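Local coordinates for uncharacterized protein (Bacteroides uniformis, PDB 4IYK) that is of unknown function but may bind carbohydrate, and pairs a transthyretin-like N-terminal domain with an E-set C-terminal domain, at residues N81-E86 and A129-V134; I57-E62 and D146-N151; M34-A39 and G150-L155; Q140-S145 and V213-A218. All blocks are in the same frame, centred on the assembly; numbering follows the deposited sequence.

From the N terminus, the loop 34-39 comes first, then the turn 57-62, then 81-86 leading into strand 85-92; all three belong to the N-terminal domain. Contact 1 closes the shortest loop, back from the turn 129-134, and is nested inside the loops closed by contacts 2 and 3. Those two end on the same loop after strand 135-144 and share Gly150 and Asn151. Contact 4 joins strand 135-144 to the start of strand 216-224 within the C-terminal domain; it follows contact 1 in series and crosses contacts 2 and 3. Contacts 1, 2 and 3 thus tie the two domains together, and Asn81 and Asn151 bridge to His215, Asn216 and Tyr217 of contact 4.

Contact 1 of 4, residues N81-E86 and A129-V134; sequences NFYPFE and AGKQEV
Tyr83 lies with one face of its ring under the extended side chain of Lys131. The lysine CE sits 3.7 Å from the ring centroid, a CH-pi contact only 5° off the ring normal, and NZ follows at 3.8 Å from the same centroid, making a cation-pi pair. A lysine suits this place because its methylene chain can lie flat on the ring while its charge meets the pi electrons. At the ring's edge the phenol reaches the turn: Tyr83 OH donates to Glu133 OE2 over 2.7 Å, meeting the oxygen on its anti side and 23° out of the carboxylate plane. The glutamate CG stands between the backbone N and the carbonyl carbon (chi1 56°), and the otherwise extended chain carries the carboxylate back to the hydroxyl. Val134 CG2 packs close by, 3.2 Å from Tyr83 OH. The type I turn from Lys131 to Val134, closed by Val134 N to Lys131 O, gathers these three partners around one tyrosine. Tyr106, between strands 95-103 and 107-117, meets the Tyr83 ring edge-to-face. The tyrosine thus extends from the approach to strand 85-92 of the N-terminal domain to the loop linking strands 120-129 and 135-144.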
loop_
_atom_site.group_PDB
_atom_site.type_symbol
_atom_site.label_atom_id
_atom_site.label_comp_id
_atom_site.label_asym_id
_atom_site.label_seq_id
_atom_site.Cartn_x
_atom_site.Cartn_y
_atom_site.Cartn_z
ATOM N N ASN A 81 5.356 4.128 -2.563
ATOM C CA ASN A 81 5.692 2.718 -2.771
ATOM C C ASN A 81 5.756 2.392 -4.283
ATOM O O ASN A 81 5.709 1.223 -4.687
ATOM C CB ASN A 81 4.713 1.805 -2.026
ATOM C CG ASN A 81 3.289 1.814 -2.514
ATOM O OD1 ASN A 81 2.965 2.356 -3.598
ATOM N ND2 ASN A 81 2.433 1.093 -1.771
ATOM N N PHE A 82 5.876 3.443 -5.108
ATOM C CA PHE A 82 6.038 3.297 -6.536
ATOM C C PHE A 82 7.040 4.330 -6.997
ATOM O O PHE A 82 7.295 5.301 -6.270
ATOM C CB PHE A 82 4.702 3.383 -7.300
ATOM C CG PHE A 82 3.872 4.624 -7.096
ATOM C CD1 PHE A 82 4.128 5.783 -7.832
ATOM C CD2 PHE A 82 2.768 4.609 -6.250
ATOM C CE1 PHE A 82 3.345 6.924 -7.658
ATOM C CE2 PHE A 82 1.982 5.750 -6.080
ATOM C CZ PHE A 82 2.266 6.895 -6.796
ATOM N N TYR A 83 7.643 4.103 -8.178
ATOM C CA TYR A 83 8.659 5.016 -8.718
ATOM C C TYR A 83 8.082 6.425 -8.916
ATOM O O TYR A 83 6.977 6.575 -9.468
ATOM C CB TYR A 83 9.287 4.487 -10.027
ATOM C CG TYR A 83 10.349 3.436 -9.782
ATOM C CD1 TYR A 83 10.009 2.089 -9.654
ATOM C CD2 TYR A 83 11.684 3.790 -9.623
ATOM C CE1 TYR A 83 10.983 1.118 -9.437
ATOM C CE2 TYR A 83 12.664 2.827 -9.383
ATOM C CZ TYR A 83 12.299 1.496 -9.248
ATOM O OH TYR A 83 13.255 0.538 -9.019
ATOM N N PRO A 84 8.804 7.440 -8.375
ATOM C CA PRO A 84 8.352 8.830 -8.496
ATOM C C PRO A 84 8.306 9.337 -9.936
ATOM O O PRO A 84 9.046 8.887 -10.810
ATOM C CB PRO A 84 9.418 9.606 -7.700
ATOM C CG PRO A 84 10.636 8.783 -7.805
ATOM C CD PRO A 84 10.102 7.378 -7.672
ATOM N N PHE A 85 7.429 10.302 -10.151
ATOM C CA PHE A 85 7.220 10.992 -11.412
ATOM C C PHE A 85 6.345 12.208 -11.179
ATOM O O PHE A 85 5.722 12.363 -10.118
ATOM C CB PHE A 85 6.601 10.068 -12.505
ATOM C CG PHE A 85 5.196 9.565 -12.239
ATOM C CD1 PHE A 85 4.984 8.405 -11.502
ATOM C CD2 PHE A 85 4.093 10.217 -12.776
ATOM C CE1 PHE A 85 3.694 7.935 -11.267
ATOM C CE2 PHE A 85 2.800 9.731 -12.555
ATOM C CZ PHE A 85 2.609 8.599 -11.790
ATOM N N GLU A 86 6.273 13.038 -12.211
ATOM C CA GLU A 86 5.456 14.222 -12.248
ATOM C C GLU A 86 4.481 14.168 -13.403
ATOM O O GLU A 86 4.781 13.576 -14.444
ATOM C CB GLU A 86 6.352 15.446 -12.412
ATOM C CG GLU A 86 6.523 16.285 -11.175
ATOM C CD GLU A 86 7.132 17.642 -11.463
ATOM O OE1 GLU A 86 8.252 17.692 -12.023
ATOM O OE2 GLU A 86 6.483 18.661 -11.133
ATOM N N ALA A 129 9.742 -7.972 -8.514
ATOM C CA ALA A 129 10.344 -6.642 -8.472
ATOM C C ALA A 129 9.783 -5.772 -9.607
ATOM O O ALA A 129 9.614 -6.272 -10.725
ATOM C CB ALA A 129 11.856 -6.752 -8.589
ATOM N N GLY A 130 9.503 -4.494 -9.301
ATOM C CA GLY A 130 9.036 -3.493 -10.261
ATOM C C GLY A 130 10.086 -3.208 -11.318
ATOM O O GLY A 130 9.759 -3.028 -12.491
ATOM N N LYS A 131 11.361 -3.180 -10.892
ATOM C CA LYS A 131 12.567 -3.046 -11.725
ATOM C C LYS A 131 13.620 -4.032 -11.189
ATOM O O LYS A 131 13.538 -4.397 -10.014
ATOM C CB LYS A 131 13.103 -1.599 -11.773
ATOM C CG LYS A 131 12.210 -0.644 -12.559
ATOM C CD LYS A 131 12.834 0.729 -12.649
ATOM C CE LYS A 131 11.820 1.743 -13.101
ATOM N NZ LYS A 131 12.384 3.115 -13.125
ATOM N N GLN A 132 14.600 -4.458 -12.039
ATOM C CA GLN A 132 15.640 -5.428 -11.669
ATOM C C GLN A 132 16.479 -4.974 -10.474
ATOM O O GLN A 132 16.876 -5.808 -9.662
ATOM C CB GLN A 132 16.562 -5.724 -12.861
ATOM C CG GLN A 132 16.005 -6.782 -13.813
ATOM C CD GLN A 132 16.989 -7.228 -14.879
ATOM O OE1 GLN A 132 17.783 -6.442 -15.420
ATOM N NE2 GLN A 132 16.914 -8.499 -15.241
ATOM N N GLU A 133 16.737 -3.661 -10.358
ATOM C CA GLU A 133 17.534 -3.045 -9.284
ATOM C C GLU A 133 16.905 -3.168 -7.893
ATOM O O GLU A 133 17.627 -3.020 -6.897
ATOM C CB GLU A 133 17.821 -1.553 -9.592
ATOM C CG GLU A 133 16.569 -0.712 -9.836
ATOM C CD GLU A 133 16.717 0.800 -9.798
ATOM O OE1 GLU A 133 17.713 1.316 -10.358
ATOM O OE2 GLU A 133 15.815 1.470 -9.239
ATOM N N VAL A 134 15.568 -3.421 -7.807
ATOM C CA VAL A 134 14.844 -3.502 -6.536
ATOM C C VAL A 134 15.232 -4.731 -5.725
ATOM O O VAL A 134 15.203 -5.846 -6.244
ATOM C CB VAL A 134 13.293 -3.464 -6.706
ATOM C CG1 VAL A 134 12.597 -3.471 -5.353
ATOM C CG2 VAL A 134 12.851 -2.260 -7.527
#

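Contact 2 of 4, residues I57-E62 and D146-N151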
loop_
_atom_site.group_PDB
_atom_site.type_symbol
_atom_site.label_atom_id
_atom_site.label_comp_id
_atom_site.label_asym_id
_atom_site.label_seq_id
_atom_site.Cartn_x
_atom_site.Cartn_y
_atom_site.Cartn_z
ATOM N N ILE A 57 -5.200 9.434 -0.411
ATOM C CA ILE A 57 -5.678 8.258 -1.159
ATOM C C ILE A 57 -6.092 7.188 -0.165
ATOM O O ILE A 57 -5.310 6.860 0.720
ATOM C CB ILE A 57 -4.545 7.744 -2.126
ATOM C CG1 ILE A 57 -3.864 8.879 -2.934
ATOM C CG2 ILE A 57 -5.026 6.617 -3.060
ATOM C CD1 ILE A 57 -2.379 8.542 -3.494
ATOM N N THR A 58 -7.298 6.632 -0.305
ATOM C CA THR A 58 -7.721 5.537 0.586
ATOM C C THR A 58 -6.765 4.345 0.380
ATOM O O THR A 58 -6.112 4.251 -0.665
ATOM C CB THR A 58 -9.190 5.144 0.375
ATOM O OG1 THR A 58 -9.342 4.471 -0.898
ATOM C CG2 THR A 58 -10.145 6.333 0.531
ATOM N N ASN A 59 -6.700 3.446 1.364
ATOM C CA ASN A 59 -5.783 2.302 1.370
ATOM C C ASN A 59 -5.870 1.398 0.127
ATOM O O ASN A 59 -4.871 0.800 -0.224
ATOM C CB ASN A 59 -6.017 1.463 2.635
ATOM C CG ASN A 59 -5.358 2.110 3.824
ATOM O OD1 ASN A 59 -5.176 3.319 3.868
ATOM N ND2 ASN A 59 -5.004 1.344 4.813
ATOM N N THR A 60 -7.042 1.286 -0.514
ATOM C CA THR A 60 -7.205 0.409 -1.691
ATOM C C THR A 60 -6.475 0.965 -2.944
ATOM O O THR A 60 -6.230 0.210 -3.893
ATOM C CB THR A 60 -8.685 0.245 -2.024
ATOM O OG1 THR A 60 -9.182 1.541 -2.362
ATOM C CG2 THR A 60 -9.513 -0.385 -0.874
ATOM N N GLY A 61 -6.181 2.269 -2.934
ATOM C CA GLY A 61 -5.574 2.988 -4.051
ATOM C C GLY A 61 -6.583 3.881 -4.761
ATOM O O GLY A 61 -6.250 4.560 -5.724
ATOM N N GLU A 62 -7.826 3.926 -4.265
ATOM C CA GLU A 62 -8.845 4.827 -4.806
ATOM C C GLU A 62 -8.812 6.149 -4.048
ATOM O O GLU A 62 -8.694 6.155 -2.822
ATOM C CB GLU A 62 -10.240 4.186 -4.708
ATOM C CG GLU A 62 -10.422 3.064 -5.712
ATOM C CD GLU A 62 -11.444 2.009 -5.344
ATOM O OE1 GLU A 62 -11.421 1.523 -4.189
ATOM O OE2 GLU A 62 -12.224 1.618 -6.242
ATOM N N ASP A 146 -9.944 -3.463 11.836
ATOM C CA ASP A 146 -10.702 -2.861 10.722
ATOM C C ASP A 146 -9.858 -2.977 9.416
ATOM O O ASP A 146 -8.680 -3.378 9.444
ATOM C CB ASP A 146 -11.211 -1.409 11.028
ATOM C CG ASP A 146 -10.153 -0.312 11.119
ATOM O OD1 ASP A 146 -9.171 -0.356 10.343
ATOM O OD2 ASP A 146 -10.293 0.567 11.969
HETATM N N MSE A 147 -10.517 -2.658 8.281
HETATM C CA MSE A 147 -10.008 -2.747 6.903
HETATM C C MSE A 147 -8.860 -1.765 6.590
HETATM O O MSE A 147 -8.256 -1.869 5.522
HETATM C CB MSE A 147 -11.180 -2.508 5.912
HETATM C CG MSE A 147 -11.685 -1.040 5.924
HETATM SE SE MSE A 147 -12.856 -0.468 4.449
HETATM C CE MSE A 147 -14.443 -1.505 4.985
ATOM N N TRP A 148 -8.549 -0.819 7.497
ATOM C CA TRP A 148 -7.476 0.156 7.279
ATOM C C TRP A 148 -6.116 -0.390 7.771
ATOM O O TRP A 148 -5.118 0.335 7.788
ATOM C CB TRP A 148 -7.833 1.510 7.920
ATOM C CG TRP A 148 -9.075 2.069 7.285
ATOM C CD1 TRP A 148 -10.369 1.778 7.620
ATOM C CD2 TRP A 148 -9.136 2.884 6.101
ATOM N NE1 TRP A 148 -11.232 2.341 6.703
ATOM C CE2 TRP A 148 -10.502 3.059 5.781
ATOM C CE3 TRP A 148 -8.169 3.528 5.307
ATOM C CZ2 TRP A 148 -10.924 3.824 4.681
ATOM C CZ3 TRP A 148 -8.588 4.297 4.223
ATOM C CH2 TRP A 148 -9.951 4.461 3.937
ATOM N N VAL A 149 -6.057 -1.697 8.018
ATOM C CA VAL A 149 -4.822 -2.414 8.400
ATOM C C VAL A 149 -3.657 -2.099 7.417
ATOM O O VAL A 149 -3.856 -2.080 6.199
ATOM C CB VAL A 149 -5.082 -3.954 8.489
ATOM C CG1 VAL A 149 -5.694 -4.516 7.205
ATOM C CG2 VAL A 149 -3.818 -4.718 8.872
ATOM N N GLY A 150 -2.466 -1.899 7.967
ATOM C CA GLY A 150 -1.241 -1.672 7.207
ATOM C C GLY A 150 -0.102 -1.365 8.156
ATOM O O GLY A 150 -0.282 -1.431 9.376
ATOM N N ASN A 151 1.066 -0.995 7.615
ATOM C CA ASN A 151 2.195 -0.574 8.417
ATOM C C ASN A 151 1.824 0.615 9.304
ATOM O O ASN A 151 2.398 0.760 10.384
ATOM C CB ASN A 151 3.405 -0.190 7.531
ATOM C CG ASN A 151 4.638 0.143 8.338
ATOM O OD1 ASN A 151 5.169 -0.717 9.046
ATOM N ND2 ASN A 151 5.107 1.408 8.272
HETATM O O HOH W 1 -5.748 -1.466 4.517
#
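Two type I beta turns, one from each domain, face each other here: Thr58 to Gly61 and Asp146 to Val149. Asn59 of the first meets Trp148 of the second, its OD1 lying 3.3 Å from CE3 at the edge of the indole, with the amide and ring planes 67° apart. Thr58 adds an apolar touch, CB to Trp148 CH2 at 3.7 Å. The amide's other end faces the backbone of the second turn, where a water accepts from Asn59 ND2 at 2.9 Å and donates to the carbonyl oxygens of both Met147 and Val149. OD1 is meanwhile taken by the backbone N of Met34, so asparagine suits a place that needs an acceptor and a donor on one short arm. The second turn opens with an Asx turn, Trp148 N donating to Asp146 OD1 at 2.9 Å, which helps set the backbone from which the indole projects. With an alanine at Asn59, Met34 N would probably lose its acceptor and the bridging water its donor, and a gap would open beside the indole edge. Just past the first turn, Glu62 O accepts from both Thr58 N and Thr58 OG1, the hydroxyl at 2.6 Å.

Contact 3 of 4, residues M34-A39 and G150-L155; sequences MENGNA and GNNVKL
The amide of Asn152 stands almost upright against the carboxylate of Glu35, their planes 87° apart, and is steeply tilted from the amide of Asn36; both side chains cross it at about a right angle. It uses its two ends on different neighbours. ND2 donates to Glu35 OE1 over 2.8 Å, nearly straight, with the acceptor in the plane of the Asn152 amide and the oxygen offering its anti lone pair. OD1 receives Asn36 ND2 at 2.9 Å along an almost linear N-H (176°); the acceptor lies in the plane of the Asn36 amide, yet the donor stands above the carbonyl plane of Asn152. Asparagine fits this position because it is donor and acceptor at once, and its CG lies anti to the backbone N (chi1 -168°), which extends the amide toward the 34-39 loop. The glutamate reaches its partner the same way, with CG opposite its backbone N and the chain extended beyond.

These are loops at the interface of the transthyretin-like and E-set domains: 34-39 is the end of the loop between strands 15-23 and 40-44, and the loop segment 150-155 comes after strand 135-144. Two backbone bonds, Gly150 N to Val153 O and Val153 N to Gly150 O, close the small loop that presents Asn152. Asn36 itself has positive phi, a conformation that asparagine tolerates better than most residues.

Water reinforces the polar seam. One molecule accepts from both Asn152 ND2, at 3.0 Å, and the backbone N of Glu35, so the amide nitrogen has a second partner. Another donates to Asn36 O, at 2.9 Å, and accepts from Asn151 ND2.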
loop_
_atom_site.group_PDB
_atom_site.type_symbol
_atom_site.label_atom_id
_atom_site.label_comp_id
_atom_site.label_asym_id
_atom_site.label_seq_id
_atom_site.Cartn_x
_atom_site.Cartn_y
_atom_site.Cartn_z
HETATM N N MSE A 34 -3.312 5.333 3.933
HETATM C CA MSE A 34 -3.796 6.717 3.700
HETATM C C MSE A 34 -2.884 7.746 4.372
HETATM O O MSE A 34 -2.547 8.776 3.781
HETATM C CB MSE A 34 -5.253 6.918 4.181
HETATM C CG MSE A 34 -5.883 8.135 3.533
HETATM SE SE MSE A 34 -7.814 8.106 3.602
HETATM C CE MSE A 34 -8.154 9.424 2.256
ATOM N N GLU A 35 -2.467 7.439 5.602
ATOM C CA GLU A 35 -1.536 8.266 6.356
ATOM C C GLU A 35 -0.171 7.572 6.331
ATOM O O GLU A 35 -0.125 6.365 6.535
ATOM C CB GLU A 35 -2.051 8.444 7.785
ATOM C CG GLU A 35 -1.102 9.191 8.694
ATOM C CD GLU A 35 -1.547 9.231 10.141
ATOM O OE1 GLU A 35 -1.613 8.159 10.789
ATOM O OE2 GLU A 35 -1.819 10.347 10.630
ATOM N N ASN A 36 0.924 8.316 6.053
ATOM C CA ASN A 36 2.299 7.797 6.016
ATOM C C ASN A 36 2.472 6.749 4.899
ATOM O O ASN A 36 3.156 5.742 5.066
ATOM C CB ASN A 36 2.728 7.235 7.406
ATOM C CG ASN A 36 2.817 8.315 8.445
ATOM O OD1 ASN A 36 3.408 9.360 8.212
ATOM N ND2 ASN A 36 2.143 8.136 9.573
ATOM N N GLY A 37 1.869 7.038 3.756
ATOM C CA GLY A 37 1.939 6.189 2.579
ATOM C C GLY A 37 1.999 7.070 1.361
ATOM O O GLY A 37 2.615 8.138 1.405
ATOM N N ASN A 38 1.341 6.640 0.281
ATOM C CA ASN A 38 1.269 7.379 -0.974
ATOM C C ASN A 38 0.460 8.645 -0.809
ATOM O O ASN A 38 -0.428 8.715 0.039
ATOM C CB ASN A 38 0.643 6.503 -2.087
ATOM C CG ASN A 38 1.509 5.357 -2.554
ATOM O OD1 ASN A 38 2.740 5.377 -2.402
ATOM N ND2 ASN A 38 0.877 4.334 -3.179
ATOM N N ALA A 39 0.719 9.620 -1.662
ATOM C CA ALA A 39 -0.001 10.885 -1.642
ATOM C C ALA A 39 0.134 11.593 -2.982
ATOM O O ALA A 39 1.127 11.410 -3.676
ATOM C CB ALA A 39 0.538 11.786 -0.517
ATOM N N GLY A 150 -2.466 -1.899 7.967
ATOM C CA GLY A 150 -1.241 -1.672 7.207
ATOM C C GLY A 150 -0.102 -1.365 8.156
ATOM O O GLY A 150 -0.282 -1.431 9.376
ATOM N N ASN A 151 1.066 -0.995 7.615
ATOM C CA ASN A 151 2.195 -0.574 8.417
ATOM C C ASN A 151 1.824 0.615 9.304
ATOM O O ASN A 151 2.398 0.760 10.384
ATOM C CB ASN A 151 3.405 -0.190 7.531
ATOM C CG ASN A 151 4.638 0.143 8.338
ATOM O OD1 ASN A 151 5.169 -0.717 9.046
ATOM N ND2 ASN A 151 5.107 1.408 8.272
ATOM N N ASN A 152 0.854 1.453 8.867
ATOM C CA ASN A 152 0.475 2.627 9.663
ATOM C C ASN A 152 -0.643 2.333 10.708
ATOM O O ASN A 152 -0.814 3.122 11.642
ATOM C CB ASN A 152 0.038 3.784 8.736
ATOM C CG ASN A 152 -0.083 5.093 9.478
ATOM O OD1 ASN A 152 0.871 5.532 10.106
ATOM N ND2 ASN A 152 -1.296 5.645 9.563
ATOM N N VAL A 153 -1.419 1.241 10.523
ATOM C CA VAL A 153 -2.576 0.858 11.371
ATOM C C VAL A 153 -2.432 -0.645 11.689
ATOM O O VAL A 153 -2.800 -1.492 10.878
ATOM C CB VAL A 153 -3.922 1.213 10.650
ATOM C CG1 VAL A 153 -5.129 0.872 11.515
ATOM C CG2 VAL A 153 -3.961 2.695 10.247
ATOM N N LYS A 154 -1.765 -0.960 12.808
ATOM C CA LYS A 154 -1.440 -2.348 13.120
ATOM C C LYS A 154 -1.389 -2.619 14.608
ATOM O O LYS A 154 -1.144 -1.712 15.418
ATOM C CB LYS A 154 -0.067 -2.702 12.500
ATOM C CG LYS A 154 1.083 -1.852 13.050
ATOM C CD LYS A 154 2.390 -2.065 12.300
ATOM C CE LYS A 154 3.431 -1.099 12.853
ATOM N NZ LYS A 154 4.798 -1.510 12.482
ATOM N N LEU A 155 -1.592 -3.902 14.950
ATOM C CA LEU A 155 -1.511 -4.420 16.304
ATOM C C LEU A 155 -0.085 -4.890 16.557
ATOM O O LEU A 155 0.619 -5.252 15.626
ATOM C CB LEU A 155 -2.509 -5.582 16.486
ATOM C CG LEU A 155 -3.982 -5.209 16.337
ATOM C CD1 LEU A 155 -4.842 -6.469 16.148
ATOM C CD2 LEU A 155 -4.460 -4.365 17.544
HETATM O O HOH W 2 -3.353 5.127 7.431
HETATM O O HOH W 3 3.515 3.804 7.217
#

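Contact 4 of 4, residues Q140-S145 and V213-A218; sequences QLFAFS and VRHNYA. With EDO (1,2-ethanediol), chain E.
The edge of Phe142 points at the face of His215 in a T-shaped pair, centroids 5.3 Å apart and planes at 83°, with Phe142 CZ 3.7 Å from His215 NE2. Tyr217 joins this aromatic packing through CE1, which lies 3.8 Å from Phe142 CE2. A phenylalanine suits this buried place, since its flat hydrocarbon edge can meet both rings and has no polar atom to satisfy; Gln140 CG lies over one of its faces.

The polar link between the segments is a water in the plane of the imidazole, which stands 2.6 Å from His215 NE2 and donates to Gln140 OE1 beside the ring pair. The phenol OH of Tyr217 turns to Asp33 and the backbone N of Asn151. An ethanediol, probably from the crystallisation liquor, by contrast binds 213-218 alone: it donates from O1 to Val213 O and accepts at O2 from Arg214 NH1 over 2.7 Å, at the guanidinium's edge. The arginine chain bends at chi2 (-65°), bringing NH1 round to this diol. A leucine in place of Arg214 would probably leave O2 of the diol without its donor and its hold resting mainly on the Val213 carbonyl.

Strand 196-206 lies between strands 135-144 and 216-224 in the sheet, pairing with each; its Leu204 touches His215, and its Arg200 makes a cation-pi contact with Tyr217.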
loop_
_atom_site.group_PDB
_atom_site.type_symbol
_atom_site.label_atom_id
_atom_site.label_comp_id
_atom_site.label_asym_id
_atom_site.label_seq_id
_atom_site.Cartn_x
_atom_site.Cartn_y
_atom_site.Cartn_z
ATOM N N GLN A 140 5.957 -8.585 6.092
ATOM C CA GLN A 140 5.154 -8.569 7.293
ATOM C C GLN A 140 3.703 -8.854 7.004
ATOM O O GLN A 140 3.154 -8.415 5.979
ATOM C CB GLN A 140 5.287 -7.206 8.011
ATOM C CG GLN A 140 4.625 -7.173 9.395
ATOM C CD GLN A 140 5.177 -6.078 10.264
ATOM O OE1 GLN A 140 6.009 -5.281 9.859
ATOM N NE2 GLN A 140 4.666 -5.963 11.448
ATOM N N LEU A 141 3.081 -9.598 7.941
ATOM C CA LEU A 141 1.662 -9.884 7.944
ATOM C C LEU A 141 1.031 -8.944 8.959
ATOM O O LEU A 141 1.115 -9.180 10.168
ATOM C CB LEU A 141 1.356 -11.380 8.241
ATOM C CG LEU A 141 -0.133 -11.790 8.245
ATOM C CD1 LEU A 141 -0.822 -11.467 6.896
ATOM C CD2 LEU A 141 -0.290 -13.289 8.578
ATOM N N PHE A 142 0.466 -7.824 8.466
ATOM C CA PHE A 142 -0.163 -6.846 9.351
ATOM C C PHE A 142 -1.540 -7.308 9.752
ATOM O O PHE A 142 -2.240 -7.920 8.952
ATOM C CB PHE A 142 -0.224 -5.452 8.706
ATOM C CG PHE A 142 1.143 -4.893 8.389
ATOM C CD1 PHE A 142 1.929 -4.314 9.389
ATOM C CD2 PHE A 142 1.675 -4.997 7.100
ATOM C CE1 PHE A 142 3.192 -3.783 9.088
ATOM C CE2 PHE A 142 2.943 -4.471 6.802
ATOM C CZ PHE A 142 3.701 -3.888 7.803
ATOM N N ALA A 143 -1.939 -6.991 10.985
ATOM C CA ALA A 143 -3.270 -7.304 11.503
ATOM C C ALA A 143 -3.917 -6.097 12.200
ATOM O O ALA A 143 -3.238 -5.360 12.930
ATOM C CB ALA A 143 -3.182 -8.479 12.483
ATOM N N PHE A 144 -5.245 -5.911 12.008
ATOM C CA PHE A 144 -6.007 -4.868 12.716
ATOM C C PHE A 144 -7.500 -5.236 12.821
ATOM O O PHE A 144 -7.983 -6.077 12.068
ATOM C CB PHE A 144 -5.838 -3.464 12.088
ATOM C CG PHE A 144 -6.007 -2.373 13.121
ATOM C CD1 PHE A 144 -5.061 -2.197 14.137
ATOM C CD2 PHE A 144 -7.129 -1.546 13.106
ATOM C CE1 PHE A 144 -5.217 -1.185 15.089
ATOM C CE2 PHE A 144 -7.297 -0.548 14.075
ATOM C CZ PHE A 144 -6.355 -0.382 15.070
ATOM N N SER A 145 -8.230 -4.553 13.706
ATOM C CA SER A 145 -9.677 -4.777 13.930
ATOM C C SER A 145 -10.553 -4.116 12.819
ATOM O O SER A 145 -11.772 -4.203 12.883
ATOM C CB SER A 145 -10.102 -4.277 15.310
ATOM O OG SER A 145 -9.739 -2.912 15.441
ATOM N N VAL A 213 11.211 4.881 0.928
ATOM C CA VAL A 213 10.466 3.775 0.354
ATOM C C VAL A 213 9.407 3.351 1.350
ATOM O O VAL A 213 9.711 3.210 2.537
ATOM C CB VAL A 213 11.397 2.599 -0.050
ATOM C CG1 VAL A 213 10.598 1.386 -0.519
ATOM C CG2 VAL A 213 12.401 3.033 -1.118
ATOM N N ARG A 214 8.172 3.142 0.860
ATOM C CA ARG A 214 7.027 2.687 1.653
ATOM C C ARG A 214 6.633 1.281 1.227
ATOM O O ARG A 214 6.992 0.850 0.128
ATOM C CB ARG A 214 5.823 3.648 1.503
ATOM C CG ARG A 214 6.099 5.104 1.919
ATOM C CD ARG A 214 6.398 5.209 3.392
ATOM N NE ARG A 214 6.215 6.561 3.913
ATOM C CZ ARG A 214 6.269 6.880 5.205
ATOM N NH1 ARG A 214 6.500 5.944 6.121
ATOM N NH2 ARG A 214 6.069 8.130 5.595
ATOM N N HIS A 215 5.901 0.561 2.101
ATOM C CA HIS A 215 5.476 -0.801 1.811
ATOM C C HIS A 215 4.562 -0.904 0.629
ATOM O O HIS A 215 3.683 -0.056 0.412
ATOM C CB HIS A 215 4.687 -1.411 3.012
ATOM C CG HIS A 215 5.509 -1.732 4.216
ATOM N ND1 HIS A 215 5.848 -0.766 5.118
ATOM C CD2 HIS A 215 5.944 -2.928 4.667
ATOM C CE1 HIS A 215 6.541 -1.379 6.064
ATOM N NE2 HIS A 215 6.580 -2.690 5.859
ATOM N N ASN A 216 4.691 -2.036 -0.061
ATOM C CA ASN A 216 3.764 -2.518 -1.063
ATOM C C ASN A 216 2.891 -3.568 -0.363
ATOM O O ASN A 216 3.330 -4.169 0.602
ATOM C CB ASN A 216 4.497 -3.072 -2.258
ATOM C CG ASN A 216 5.123 -1.991 -3.100
ATOM O OD1 ASN A 216 6.329 -1.869 -3.159
ATOM N ND2 ASN A 216 4.311 -1.183 -3.774
ATOM N N TYR A 217 1.663 -3.772 -0.840
ATOM C CA TYR A 217 0.693 -4.652 -0.214
ATOM C C TYR A 217 -0.068 -5.529 -1.175
ATOM O O TYR A 217 -0.280 -5.178 -2.331
ATOM C CB TYR A 217 -0.361 -3.777 0.522
ATOM C CG TYR A 217 0.187 -2.964 1.670
ATOM C CD1 TYR A 217 0.501 -3.562 2.881
ATOM C CD2 TYR A 217 0.439 -1.598 1.527
ATOM C CE1 TYR A 217 0.997 -2.817 3.951
ATOM C CE2 TYR A 217 0.947 -0.843 2.582
ATOM C CZ TYR A 217 1.216 -1.460 3.798
ATOM O OH TYR A 217 1.668 -0.744 4.872
ATOM N N ALA A 218 -0.557 -6.638 -0.637
ATOM C CA ALA A 218 -1.531 -7.523 -1.247
ATOM C C ALA A 218 -2.912 -7.048 -0.742
ATOM O O ALA A 218 -2.937 -6.314 0.243
ATOM C CB ALA A 218 -1.276 -8.960 -0.825
HETATM C C1 EDO E . 9.390 2.482 5.658
HETATM O O1 EDO E . 9.695 3.776 5.158
HETATM C C2 EDO E . 8.141 2.526 6.568
HETATM O O2 EDO E . 7.131 3.371 6.029
HETATM O O HOH W 4 7.506 -4.592 7.437
#